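Local atomic coordinates of ABC transporter binding protein AcbH (PDB entry 3OO8), a protein that binds beta-D-galactopyranose as the extracellular solute receptor of an ABC transporter. Residues 70-74 / 86-90; 136-140 / 337-341; 191-195 / 369-373; 297-301 / 372-376. The protein carries 2 engineered substitutions. One frame throughout, in Å; residues are numbered along the deposited sequence. Where two conformers were deposited one is given.

Overall arrangement
The four contacts lie around the middle of a class 2 solute-binding fold: contacts 1, 3 and 4 hold galactose-site residues, and contact 2 comes close to two more. Contact 1 closes first along the chain; contact 2 interleaves with both contact 3 and contact 4, which end together on helix 371-374 and share Glu372 and Arg373. Contacts 1 and 2 reach one mixed sheet, their centres about 17 Å apart, whereas contacts 3 and 4 are centred about 7 Å apart. Contact 4 links the others: Asp301 meets Tyr138 of contact 2, Thr300 meets Ala90 of contact 1, and Arg373 packs on Phe89. Strands, segment 297-301 and helix 371-374 thus converge at the sugar pocket.

Contact 1 (70-74 / 86-90); sequences FQNNI and ATWFA
Ile74 lies against the indole of Trp88, with CG1 over one face of the six-membered ring, 3.9 Å from its centroid and 17° off the ring normal, a CH-pi contact. Its other branch, CG2, reaches the rim of the same ring, 3.6 Å from Trp88 CH2. The opposite face of the indole carries the Phe89 ring, so Trp88 is held between an aliphatic and an aromatic neighbour. In the conformer given, Gln71 brings its amide to the edge of Phe89, NE2 lying in the ring plane, with amide and ring planes only 29° apart; how closely the two approach is doubtful. A bend at chi2 (-56°) turns the Gln71 chain back toward the strand, and Asn35 holds its OE1 by a hydrogen bond. Nearer the start of the strand Phe70 approaches with the CE2-CZ side of its ring: CE2 comes within 3.5 Å of Thr87 O, and CZ within 4.1 Å of Ala86 CB. No hydrogen bond joins the two segments, and Thr87 O is buried here without a polar partner.

In the next shell, Thr87 OG1 is bonded to Asn35 N, Ile74 and Trp88 also touch Arg93 of helix 92-99, and Phe89 makes a cation-pi contact with Arg373. The axes of 70-74 and 86-89 are nearly perpendicular and 10.5 Å apart. Helix 67-79 joins the parallel strands 60-64 and 85-89, a beta-alpha-beta crossover that here also carries Gln71 of the galactose site.

Contact 2 (136-140 / 337-341); sequences PLYNY and WDVGL
Asn139 and Val339 form a hydrogen-bonded antiparallel pair that joins the short, weakly bonded strand at about 339-340 to strand 134-147 of the mixed sheet. Val339 N is bonded to Asn139 O at 2.8 Å, and Asn139 N to Val339 O at 2.9 Å. The side chains of this pair lie on one face of the sheet.

Leu341 crosses Asn139 at about a right angle, its CD1 methyl 3.6 Å from Asn139 ND2 and 3.5 Å from Tyr138 CA; CD2 touches the Pro136 ring. The amide nitrogen itself is bonded to Thr300. Asp338 stands between two tyrosines. Its CG lies 3.5 Å from Tyr138 CD1, with carboxylate and ring planes 36° apart. The Asp338 and Tyr140 side chains lie side by side, pointing the same way, with Asp338 OD1 3.4 Å from Tyr140 CD2. A chi1 of 55°, which holds CG between the backbone N and the carbonyl carbon, sets the Tyr138 ring beside Asp338; its hydroxyl is bonded to Asp301 and to Tyr36, and its ring meets Phe331 with the planes parallel. Tyr140 also packs near Trp142 and Gln266 of the galactose site. Beside the paired strands a water bridges the segments, donating to Asn139 OD1 at 2.8 Å and to Gly340 O at 3.0 Å.

Contact 3 (191-195 / 369-373); sequences LGTFD and QFMER. Engineered in segment 369-373: Glu372 (natural residue Asp).
The first turn of helix 191-201 faces the start of helix 371-374, where Leu191 CA and Met371 CA are 6.4 Å apart and Phe370 takes the N-cap position. Met371 and Leu191 carry much of the packing. Met371 leaves the backbone extended, with chi1 and chi2 near 180°, and then bends at chi3 (-65°), which brings CE to 3.4 Å from Phe194 CD2. The same methyl meets Asp195 OD1, and the sulfur passes Leu191 at about a right angle, SD 3.9 Å from Leu191 CD2.

Phe370 meets Leu191 nearer the backbone: its CZ is 3.8 Å from Leu191 CB, and CE1 comes within 3.6 Å of Gly192 N. At Gly192 the ring packs directly on the helix backbone. Asp195 OD2 accepts a weak, bent bond from Met371 N at 3.0 Å, an angle of 128° at the hydrogen. This oxygen also lies close to the carboxylate of Asp297, a crowding of like charges that might favour a proton shared between them. At the margin, the engineered Glu372 touches Leu191 CD1 through CG.

Helix 220-232 packs on Phe194 and helix 204-212 on Phe194, Asp195 and Met371, while Leu191 and Met371 also meet helix 377-392. Phe370 stacks with Trp142 of the galactose site, carried by strand 134-147.

Contact 4 (297-301 / 372-376); sequences DAPTD and ERDTV. Engineered in segment 372-376: Glu372 (natural residue Asp).
Arg373 grips Asp301 end-on, with NH1 and NH2 both donating to the single oxygen OD1. The NH1 bond is the shorter and straighter, 2.9 Å to Asp301 OD1 with 155° at the hydrogen; Arg373 NH2 reaches the same oxygen at 3.2 Å, from the syn side. The guanidinium presents its edge, and the two charged groups are nearly coplanar, 29° apart. An extended chain from CG to NE carries it across to Asp301, with NH1 passing 3.9 Å from Pro299 CB. Asp301 OD2 is held by Tyr138.

The other end of the contact is looser and is bridged by one water between two buried carboxylates. Asp297 OD1 and Asp374 OD2 stay 4.4 Å apart, and the water donates to each. Ser368 also binds Asp297 OD1, and the backbone N of Gln369 binds Asp374 OD2, which would ease the repulsion between the carboxylates. Within segment 297-301, the loop between strands 295-297 and 301-304, Thr300 OG1 donates to Ala298 O. Arg373 NE is bonded to a glycerol, probably from the crystallisation liquor. The two-nitrogen grip on Asp301 OD1 holds this galactose-binding arginine at the sugar pocket.

Contact 1 (70-74 / 86-90)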
loop_
_atom_site.group_PDB
_atom_site.type_symbol
_atom_site.label_atom_id
_atom_site.label_comp_id
_atom_site.label_asym_id
_atom_site.label_seq_id
_atom_site.Cartn_x
_atom_site.Cartn_y
_atom_site.Cartn_z
ATOM N N PHE A 70 -5.122 3.520 18.553
ATOM C CA PHE A 70 -4.577 4.784 18.044
ATOM C C PHE A 70 -5.284 5.162 16.734
ATOM O O PHE A 70 -5.690 6.318 16.545
ATOM C CB PHE A 70 -3.057 4.648 17.798
ATOM C CG PHE A 70 -2.384 5.952 17.504
ATOM C CD1 PHE A 70 -1.923 6.742 18.568
ATOM C CD2 PHE A 70 -2.202 6.382 16.179
ATOM C CE1 PHE A 70 -1.310 7.986 18.332
ATOM C CE2 PHE A 70 -1.598 7.634 15.931
ATOM C CZ PHE A 70 -1.138 8.410 17.005
ATOM N N GLN A 71 -5.408 4.204 15.822
ATOM C CA GLN A 71 -6.064 4.444 14.545
ATOM C C GLN A 71 -7.486 4.955 14.828
ATOM O O GLN A 71 -7.911 6.001 14.324
ATOM C CB GLN A 71 -6.158 3.119 13.771
ATOM C CG GLN A 71 -4.836 2.363 13.716
ATOM C CD GLN A 71 -3.715 3.188 13.129
ATOM O OE1 GLN A 71 -2.797 3.590 13.838
ATOM N NE2 GLN A 71 -3.786 3.449 11.829
ATOM N N ASN A 72 -8.190 4.225 15.680
ATOM C CA ASN A 72 -9.606 4.537 15.954
ATOM C C ASN A 72 -9.800 5.908 16.592
ATOM O O ASN A 72 -10.835 6.548 16.370
ATOM C CB ASN A 72 -10.261 3.440 16.799
ATOM C CG ASN A 72 -10.482 2.154 16.032
ATOM O OD1 ASN A 72 -10.554 2.139 14.797
ATOM N ND2 ASN A 72 -10.606 1.054 16.774
ATOM N N ASN A 73 -8.808 6.366 17.361
ATOM C CA ASN A 73 -8.927 7.639 18.074
ATOM C C ASN A 73 -8.293 8.831 17.368
ATOM O O ASN A 73 -8.291 9.939 17.913
ATOM C CB ASN A 73 -8.349 7.496 19.495
ATOM C CG ASN A 73 -8.602 8.734 20.380
ATOM O OD1 ASN A 73 -9.747 9.185 20.542
ATOM N ND2 ASN A 73 -7.533 9.250 20.991
ATOM N N ILE A 74 -7.780 8.632 16.159
ATOM C CA ILE A 74 -6.989 9.695 15.520
ATOM C C ILE A 74 -7.590 11.103 15.454
ATOM O O ILE A 74 -6.925 12.075 15.803
ATOM C CB ILE A 74 -6.416 9.244 14.137
ATOM C CG1 ILE A 74 -5.363 10.229 13.620
ATOM C CG2 ILE A 74 -7.527 9.008 13.110
ATOM C CD1 ILE A 74 -4.140 10.317 14.481
ATOM N N ALA A 86 3.529 12.447 15.419
ATOM C CA ALA A 86 2.812 11.181 15.486
ATOM C C ALA A 86 2.995 10.272 14.271
ATOM O O ALA A 86 3.276 10.707 13.180
ATOM C CB ALA A 86 1.298 11.446 15.744
ATOM N N THR A 87 2.856 8.983 14.485
ATOM C CA THR A 87 2.830 8.054 13.397
ATOM C C THR A 87 1.538 8.130 12.598
ATOM O O THR A 87 0.457 8.163 13.175
ATOM C CB THR A 87 2.843 6.635 13.966
ATOM O OG1 THR A 87 1.833 6.497 14.985
ATOM C CG2 THR A 87 4.223 6.331 14.578
ATOM N N TRP A 88 1.640 8.136 11.274
ATOM C CA TRP A 88 0.426 8.037 10.468
ATOM C C TRP A 88 0.804 7.413 9.122
ATOM O O TRP A 88 1.794 6.701 9.024
ATOM C CB TRP A 88 -0.301 9.404 10.331
ATOM C CG TRP A 88 -1.726 9.219 9.872
ATOM C CD1 TRP A 88 -2.298 9.689 8.716
ATOM C CD2 TRP A 88 -2.742 8.458 10.540
ATOM N NE1 TRP A 88 -3.600 9.259 8.630
ATOM C CE2 TRP A 88 -3.899 8.498 9.725
ATOM C CE3 TRP A 88 -2.783 7.729 11.733
ATOM C CZ2 TRP A 88 -5.084 7.826 10.072
ATOM C CZ3 TRP A 88 -3.993 7.079 12.091
ATOM C CH2 TRP A 88 -5.104 7.138 11.251
ATOM N N PHE A 89 0.051 7.697 8.066
ATOM C CA PHE A 89 0.375 7.100 6.760
ATOM C C PHE A 89 -0.329 7.893 5.664
ATOM O O PHE A 89 -1.287 8.639 5.928
ATOM C CB PHE A 89 -0.080 5.632 6.748
ATOM C CG PHE A 89 -1.465 5.423 7.315
ATOM C CD1 PHE A 89 -2.614 5.594 6.529
ATOM C CD2 PHE A 89 -1.618 5.034 8.637
ATOM C CE1 PHE A 89 -3.884 5.377 7.060
ATOM C CE2 PHE A 89 -2.877 4.837 9.169
ATOM C CZ PHE A 89 -4.003 5.015 8.398
ATOM N N ALA A 90 0.155 7.738 4.438
ATOM C CA ALA A 90 -0.416 8.430 3.296
ATOM C C ALA A 90 -1.869 8.008 3.039
ATOM O O ALA A 90 -2.306 6.908 3.421
ATOM C CB ALA A 90 0.473 8.217 2.036
#

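Contact 2 (136-140 / 337-341)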
loop_
_atom_site.group_PDB
_atom_site.type_symbol
_atom_site.label_atom_id
_atom_site.label_comp_id
_atom_site.label_asym_id
_atom_site.label_seq_id
_atom_site.Cartn_x
_atom_site.Cartn_y
_atom_site.Cartn_z
ATOM N N PRO A 136 7.586 10.403 4.826
ATOM C CA PRO A 136 7.383 8.938 4.742
ATOM C C PRO A 136 8.623 8.182 5.176
ATOM O O PRO A 136 9.729 8.746 5.166
ATOM C CB PRO A 136 7.156 8.732 3.237
ATOM C CG PRO A 136 7.949 9.765 2.577
ATOM C CD PRO A 136 7.902 10.974 3.499
ATOM N N LEU A 137 8.446 6.906 5.516
ATOM C CA LEU A 137 9.566 6.075 5.988
ATOM C C LEU A 137 9.759 4.837 5.126
ATOM O O LEU A 137 10.880 4.576 4.682
ATOM C CB LEU A 137 9.378 5.669 7.470
ATOM C CG LEU A 137 10.669 5.118 8.098
ATOM C CD1 LEU A 137 11.762 6.192 8.192
ATOM C CD2 LEU A 137 10.322 4.544 9.482
ATOM N N TYR A 138 8.694 4.063 4.877
ATOM C CA TYR A 138 8.820 2.806 4.131
ATOM C C TYR A 138 7.476 2.441 3.492
ATOM O O TYR A 138 6.424 2.955 3.877
ATOM C CB TYR A 138 9.267 1.621 5.030
ATOM C CG TYR A 138 8.346 1.449 6.221
ATOM C CD1 TYR A 138 7.101 0.817 6.070
ATOM C CD2 TYR A 138 8.667 2.018 7.463
ATOM C CE1 TYR A 138 6.185 0.738 7.148
ATOM C CE2 TYR A 138 7.755 1.978 8.528
ATOM C CZ TYR A 138 6.538 1.333 8.361
ATOM O OH TYR A 138 5.670 1.306 9.420
ATOM N N ASN A 139 7.549 1.550 2.519
ATOM C CA ASN A 139 6.360 0.954 1.889
ATOM C C ASN A 139 6.635 -0.486 1.467
ATOM O O ASN A 139 7.740 -0.997 1.696
ATOM C CB ASN A 139 5.749 1.850 0.792
ATOM C CG ASN A 139 6.734 2.262 -0.289
ATOM O OD1 ASN A 139 7.752 1.599 -0.527
ATOM N ND2 ASN A 139 6.414 3.371 -0.973
ATOM N N TYR A 140 5.666 -1.143 0.819
ATOM C CA TYR A 140 5.880 -2.507 0.283
ATOM C C TYR A 140 4.921 -2.649 -0.893
ATOM O O TYR A 140 3.901 -1.979 -0.937
ATOM C CB TYR A 140 5.609 -3.583 1.341
ATOM C CG TYR A 140 4.164 -3.635 1.738
ATOM C CD1 TYR A 140 3.272 -4.451 1.041
ATOM C CD2 TYR A 140 3.692 -2.864 2.793
ATOM C CE1 TYR A 140 1.926 -4.475 1.402
ATOM C CE2 TYR A 140 2.358 -2.894 3.145
ATOM C CZ TYR A 140 1.501 -3.700 2.444
ATOM O OH TYR A 140 0.144 -3.765 2.758
ATOM N N TRP A 337 10.207 -7.092 4.984
ATOM C CA TRP A 337 9.405 -6.860 3.770
ATOM C C TRP A 337 9.299 -5.397 3.357
ATOM O O TRP A 337 9.322 -5.096 2.176
ATOM C CB TRP A 337 8.015 -7.502 3.860
ATOM C CG TRP A 337 8.152 -8.901 4.372
ATOM C CD1 TRP A 337 7.743 -9.346 5.588
ATOM C CD2 TRP A 337 8.858 -9.993 3.753
ATOM N NE1 TRP A 337 8.112 -10.668 5.758
ATOM C CE2 TRP A 337 8.798 -11.084 4.646
ATOM C CE3 TRP A 337 9.511 -10.159 2.533
ATOM C CZ2 TRP A 337 9.365 -12.319 4.350
ATOM C CZ3 TRP A 337 10.087 -11.402 2.243
ATOM C CH2 TRP A 337 10.004 -12.451 3.143
ATOM N N ASP A 338 9.129 -4.508 4.318
ATOM C CA ASP A 338 9.056 -3.085 3.989
ATOM C C ASP A 338 10.395 -2.550 3.472
ATOM O O ASP A 338 11.473 -3.028 3.847
ATOM C CB ASP A 338 8.672 -2.295 5.233
ATOM C CG ASP A 338 7.285 -2.646 5.744
ATOM O OD1 ASP A 338 6.337 -2.573 4.950
ATOM O OD2 ASP A 338 7.135 -2.970 6.937
ATOM N N VAL A 339 10.320 -1.539 2.618
ATOM C CA VAL A 339 11.525 -0.909 2.073
ATOM C C VAL A 339 11.437 0.613 2.122
ATOM O O VAL A 339 10.367 1.230 1.932
ATOM C CB VAL A 339 11.840 -1.378 0.610
ATOM C CG1 VAL A 339 12.111 -2.908 0.590
ATOM C CG2 VAL A 339 10.635 -1.084 -0.313
ATOM N N GLY A 340 12.586 1.205 2.408
ATOM C CA GLY A 340 12.710 2.666 2.439
ATOM C C GLY A 340 12.415 3.342 1.099
ATOM O O GLY A 340 12.664 2.770 0.033
ATOM N N LEU A 341 11.963 4.596 1.169
ATOM C CA LEU A 341 11.685 5.382 -0.044
ATOM C C LEU A 341 12.858 6.249 -0.475
ATOM O O LEU A 341 12.834 6.808 -1.581
ATOM C CB LEU A 341 10.469 6.311 0.123
ATOM C CG LEU A 341 9.098 5.648 0.064
ATOM C CD1 LEU A 341 8.784 4.868 1.341
ATOM C CD2 LEU A 341 8.033 6.746 -0.179
HETATM O O HOH W 1 10.177 2.373 -1.600
#

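Contact 3 (191-195 / 369-373)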
loop_
_atom_site.group_PDB
_atom_site.type_symbol
_atom_site.label_atom_id
_atom_site.label_comp_id
_atom_site.label_asym_id
_atom_site.label_seq_id
_atom_site.Cartn_x
_atom_site.Cartn_y
_atom_site.Cartn_z
ATOM N N LEU A 191 -9.810 -6.311 -2.991
ATOM C CA LEU A 191 -9.767 -4.867 -3.259
ATOM C C LEU A 191 -8.513 -4.534 -4.067
ATOM O O LEU A 191 -8.529 -3.606 -4.876
ATOM C CB LEU A 191 -9.761 -4.067 -1.965
ATOM C CG LEU A 191 -10.937 -4.294 -0.992
ATOM C CD1 LEU A 191 -10.836 -3.276 0.146
ATOM C CD2 LEU A 191 -12.243 -4.135 -1.795
ATOM N N GLY A 192 -7.431 -5.282 -3.846
ATOM C CA GLY A 192 -6.175 -5.039 -4.584
ATOM C C GLY A 192 -6.325 -5.279 -6.075
ATOM O O GLY A 192 -5.635 -4.669 -6.881
ATOM N N THR A 193 -7.146 -6.258 -6.452
ATOM C CA THR A 193 -7.383 -6.514 -7.867
ATOM C C THR A 193 -8.195 -5.356 -8.486
ATOM O O THR A 193 -7.905 -4.915 -9.609
ATOM C CB THR A 193 -8.050 -7.880 -8.090
ATOM O OG1 THR A 193 -7.074 -8.892 -7.805
ATOM C CG2 THR A 193 -8.493 -8.006 -9.531
ATOM N N PHE A 194 -9.202 -4.871 -7.763
ATOM C CA PHE A 194 -9.943 -3.710 -8.249
ATOM C C PHE A 194 -8.979 -2.544 -8.488
ATOM O O PHE A 194 -8.960 -1.939 -9.578
ATOM C CB PHE A 194 -11.060 -3.239 -7.304
ATOM C CG PHE A 194 -11.765 -2.022 -7.835
ATOM C CD1 PHE A 194 -12.874 -2.150 -8.680
ATOM C CD2 PHE A 194 -11.268 -0.742 -7.567
ATOM C CE1 PHE A 194 -13.480 -1.043 -9.212
ATOM C CE2 PHE A 194 -11.862 0.387 -8.131
ATOM C CZ PHE A 194 -12.979 0.228 -8.941
ATOM N N ASP A 195 -8.162 -2.266 -7.477
ATOM C CA ASP A 195 -7.228 -1.153 -7.575
ATOM C C ASP A 195 -6.306 -1.245 -8.776
ATOM O O ASP A 195 -6.104 -0.268 -9.496
ATOM C CB ASP A 195 -6.347 -1.073 -6.337
ATOM C CG ASP A 195 -7.107 -0.714 -5.080
ATOM O OD1 ASP A 195 -8.277 -0.261 -5.100
ATOM O OD2 ASP A 195 -6.422 -0.892 -4.013
ATOM N N GLN A 369 -2.271 3.757 -2.225
ATOM C CA GLN A 369 -2.000 3.324 -0.850
ATOM C C GLN A 369 -2.881 2.162 -0.413
ATOM O O GLN A 369 -2.948 1.892 0.791
ATOM C CB GLN A 369 -2.325 4.482 0.091
ATOM C CG GLN A 369 -1.524 5.752 -0.202
ATOM C CD GLN A 369 -0.010 5.497 -0.176
ATOM O OE1 GLN A 369 0.512 4.896 0.758
ATOM N NE2 GLN A 369 0.702 5.996 -1.183
ATOM N N PHE A 370 -3.507 1.500 -1.395
ATOM C CA PHE A 370 -4.512 0.416 -1.197
ATOM C C PHE A 370 -5.866 1.038 -0.892
ATOM O O PHE A 370 -5.946 2.076 -0.251
ATOM C CB PHE A 370 -4.081 -0.608 -0.135
ATOM C CG PHE A 370 -4.976 -1.827 -0.073
ATOM C CD1 PHE A 370 -4.964 -2.793 -1.083
ATOM C CD2 PHE A 370 -5.793 -2.019 1.034
ATOM C CE1 PHE A 370 -5.788 -3.927 -0.993
ATOM C CE2 PHE A 370 -6.608 -3.150 1.116
ATOM C CZ PHE A 370 -6.598 -4.091 0.101
ATOM N N MET A 371 -6.930 0.413 -1.380
ATOM C CA MET A 371 -8.260 1.026 -1.249
ATOM C C MET A 371 -8.624 1.422 0.175
ATOM O O MET A 371 -9.217 2.479 0.398
ATOM C CB MET A 371 -9.331 0.108 -1.843
ATOM C CG MET A 371 -10.686 0.834 -1.906
ATOM S SD MET A 371 -12.043 -0.249 -2.446
ATOM C CE MET A 371 -11.539 -0.638 -4.130
ATOM N N GLU A 372 -8.249 0.603 1.148
ATOM C CA GLU A 372 -8.567 0.907 2.543
ATOM C C GLU A 372 -7.984 2.216 3.089
ATOM O O GLU A 372 -8.485 2.745 4.102
ATOM C CB GLU A 372 -8.136 -0.248 3.425
ATOM C CG GLU A 372 -8.974 -1.468 3.206
ATOM C CD GLU A 372 -10.007 -1.664 4.266
ATOM O OE1 GLU A 372 -10.597 -0.660 4.761
ATOM O OE2 GLU A 372 -10.197 -2.856 4.607
ATOM N N ARG A 373 -6.933 2.719 2.448
ATOM C CA ARG A 373 -6.306 3.971 2.863
ATOM C C ARG A 373 -6.585 5.087 1.883
ATOM O O ARG A 373 -6.503 6.264 2.257
ATOM C CB ARG A 373 -4.786 3.775 3.007
ATOM C CG ARG A 373 -4.416 2.847 4.139
ATOM C CD ARG A 373 -2.899 2.732 4.231
ATOM N NE ARG A 373 -2.485 2.020 5.443
ATOM C CZ ARG A 373 -1.222 1.983 5.878
ATOM N NH1 ARG A 373 -0.290 2.622 5.205
ATOM N NH2 ARG A 373 -0.900 1.341 7.000
#

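Contact 4 (297-301 / 372-376)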
loop_
_atom_site.group_PDB
_atom_site.type_symbol
_atom_site.label_atom_id
_atom_site.label_comp_id
_atom_site.label_asym_id
_atom_site.label_seq_id
_atom_site.Cartn_x
_atom_site.Cartn_y
_atom_site.Cartn_z
ATOM N N ASP A 297 -0.226 -0.028 -5.957
ATOM C CA ASP A 297 -0.549 0.135 -4.536
ATOM C C ASP A 297 0.737 -0.206 -3.760
ATOM O O ASP A 297 1.226 -1.343 -3.828
ATOM C CB ASP A 297 -1.605 -0.927 -4.100
ATOM C CG ASP A 297 -3.070 -0.473 -4.266
ATOM O OD1 ASP A 297 -3.400 0.744 -4.301
ATOM O OD2 ASP A 297 -3.926 -1.378 -4.340
ATOM N N ALA A 298 1.280 0.765 -3.032
ATOM C CA ALA A 298 2.454 0.512 -2.179
ATOM C C ALA A 298 2.212 1.268 -0.877
ATOM O O ALA A 298 2.650 2.413 -0.707
ATOM C CB ALA A 298 3.749 0.951 -2.884
ATOM N N PRO A 299 1.464 0.663 0.060
ATOM C CA PRO A 299 1.062 1.375 1.285
ATOM C C PRO A 299 2.256 1.944 2.071
ATOM O O PRO A 299 3.149 1.194 2.474
ATOM C CB PRO A 299 0.333 0.289 2.100
ATOM C CG PRO A 299 -0.201 -0.650 1.035
ATOM C CD PRO A 299 0.889 -0.700 -0.011
ATOM N N THR A 300 2.243 3.269 2.279
ATOM C CA THR A 300 3.386 3.996 2.788
ATOM C C THR A 300 3.098 4.586 4.166
ATOM O O THR A 300 2.164 5.398 4.363
ATOM C CB THR A 300 3.749 5.158 1.817
ATOM O OG1 THR A 300 3.975 4.631 0.498
ATOM C CG2 THR A 300 5.023 5.881 2.266
ATOM N N ASP A 301 3.927 4.194 5.122
ATOM C CA ASP A 301 3.799 4.664 6.490
ATOM C C ASP A 301 4.744 5.850 6.712
ATOM O O ASP A 301 5.809 5.909 6.093
ATOM C CB ASP A 301 4.136 3.568 7.499
ATOM C CG ASP A 301 3.079 2.470 7.565
ATOM O OD1 ASP A 301 2.054 2.539 6.843
ATOM O OD2 ASP A 301 3.284 1.489 8.322
ATOM N N GLU A 372 -8.249 0.603 1.148
ATOM C CA GLU A 372 -8.567 0.907 2.543
ATOM C C GLU A 372 -7.984 2.216 3.089
ATOM O O GLU A 372 -8.485 2.745 4.102
ATOM C CB GLU A 372 -8.136 -0.248 3.425
ATOM C CG GLU A 372 -8.974 -1.468 3.206
ATOM C CD GLU A 372 -10.007 -1.664 4.266
ATOM O OE1 GLU A 372 -10.597 -0.660 4.761
ATOM O OE2 GLU A 372 -10.197 -2.856 4.607
ATOM N N ARG A 373 -6.933 2.719 2.448
ATOM C CA ARG A 373 -6.306 3.971 2.863
ATOM C C ARG A 373 -6.585 5.087 1.883
ATOM O O ARG A 373 -6.503 6.264 2.257
ATOM C CB ARG A 373 -4.786 3.775 3.007
ATOM C CG ARG A 373 -4.416 2.847 4.139
ATOM C CD ARG A 373 -2.899 2.732 4.231
ATOM N NE ARG A 373 -2.485 2.020 5.443
ATOM C CZ ARG A 373 -1.222 1.983 5.878
ATOM N NH1 ARG A 373 -0.290 2.622 5.205
ATOM N NH2 ARG A 373 -0.900 1.341 7.000
ATOM N N ASP A 374 -6.944 4.761 0.640
ATOM C CA ASP A 374 -7.190 5.841 -0.330
ATOM C C ASP A 374 -8.613 6.406 -0.301
ATOM O O ASP A 374 -8.860 7.498 -0.827
ATOM C CB ASP A 374 -6.837 5.408 -1.766
ATOM C CG ASP A 374 -5.340 5.481 -2.045
ATOM O OD1 ASP A 374 -4.726 6.497 -1.627
ATOM O OD2 ASP A 374 -4.847 4.574 -2.742
ATOM N N THR A 375 -9.541 5.645 0.257
ATOM C CA THR A 375 -10.916 6.128 0.421
ATOM C C THR A 375 -11.237 6.098 1.907
ATOM O O THR A 375 -10.388 5.734 2.740
ATOM C CB THR A 375 -11.947 5.303 -0.415
ATOM O OG1 THR A 375 -13.205 6.000 -0.436
ATOM C CG2 THR A 375 -12.145 3.893 0.140
ATOM N N VAL A 376 -12.444 6.514 2.278
ATOM C CA VAL A 376 -12.793 6.385 3.687
ATOM C C VAL A 376 -13.146 4.958 4.071
ATOM O O VAL A 376 -13.617 4.167 3.248
ATOM C CB VAL A 376 -13.896 7.353 4.138
ATOM C CG1 VAL A 376 -13.625 8.761 3.616
ATOM C CG2 VAL A 376 -15.234 6.869 3.667
HETATM O O HOH W 2 -5.893 2.263 -3.831
HETATM O O HOH W 3 1.408 -0.155 8.602
#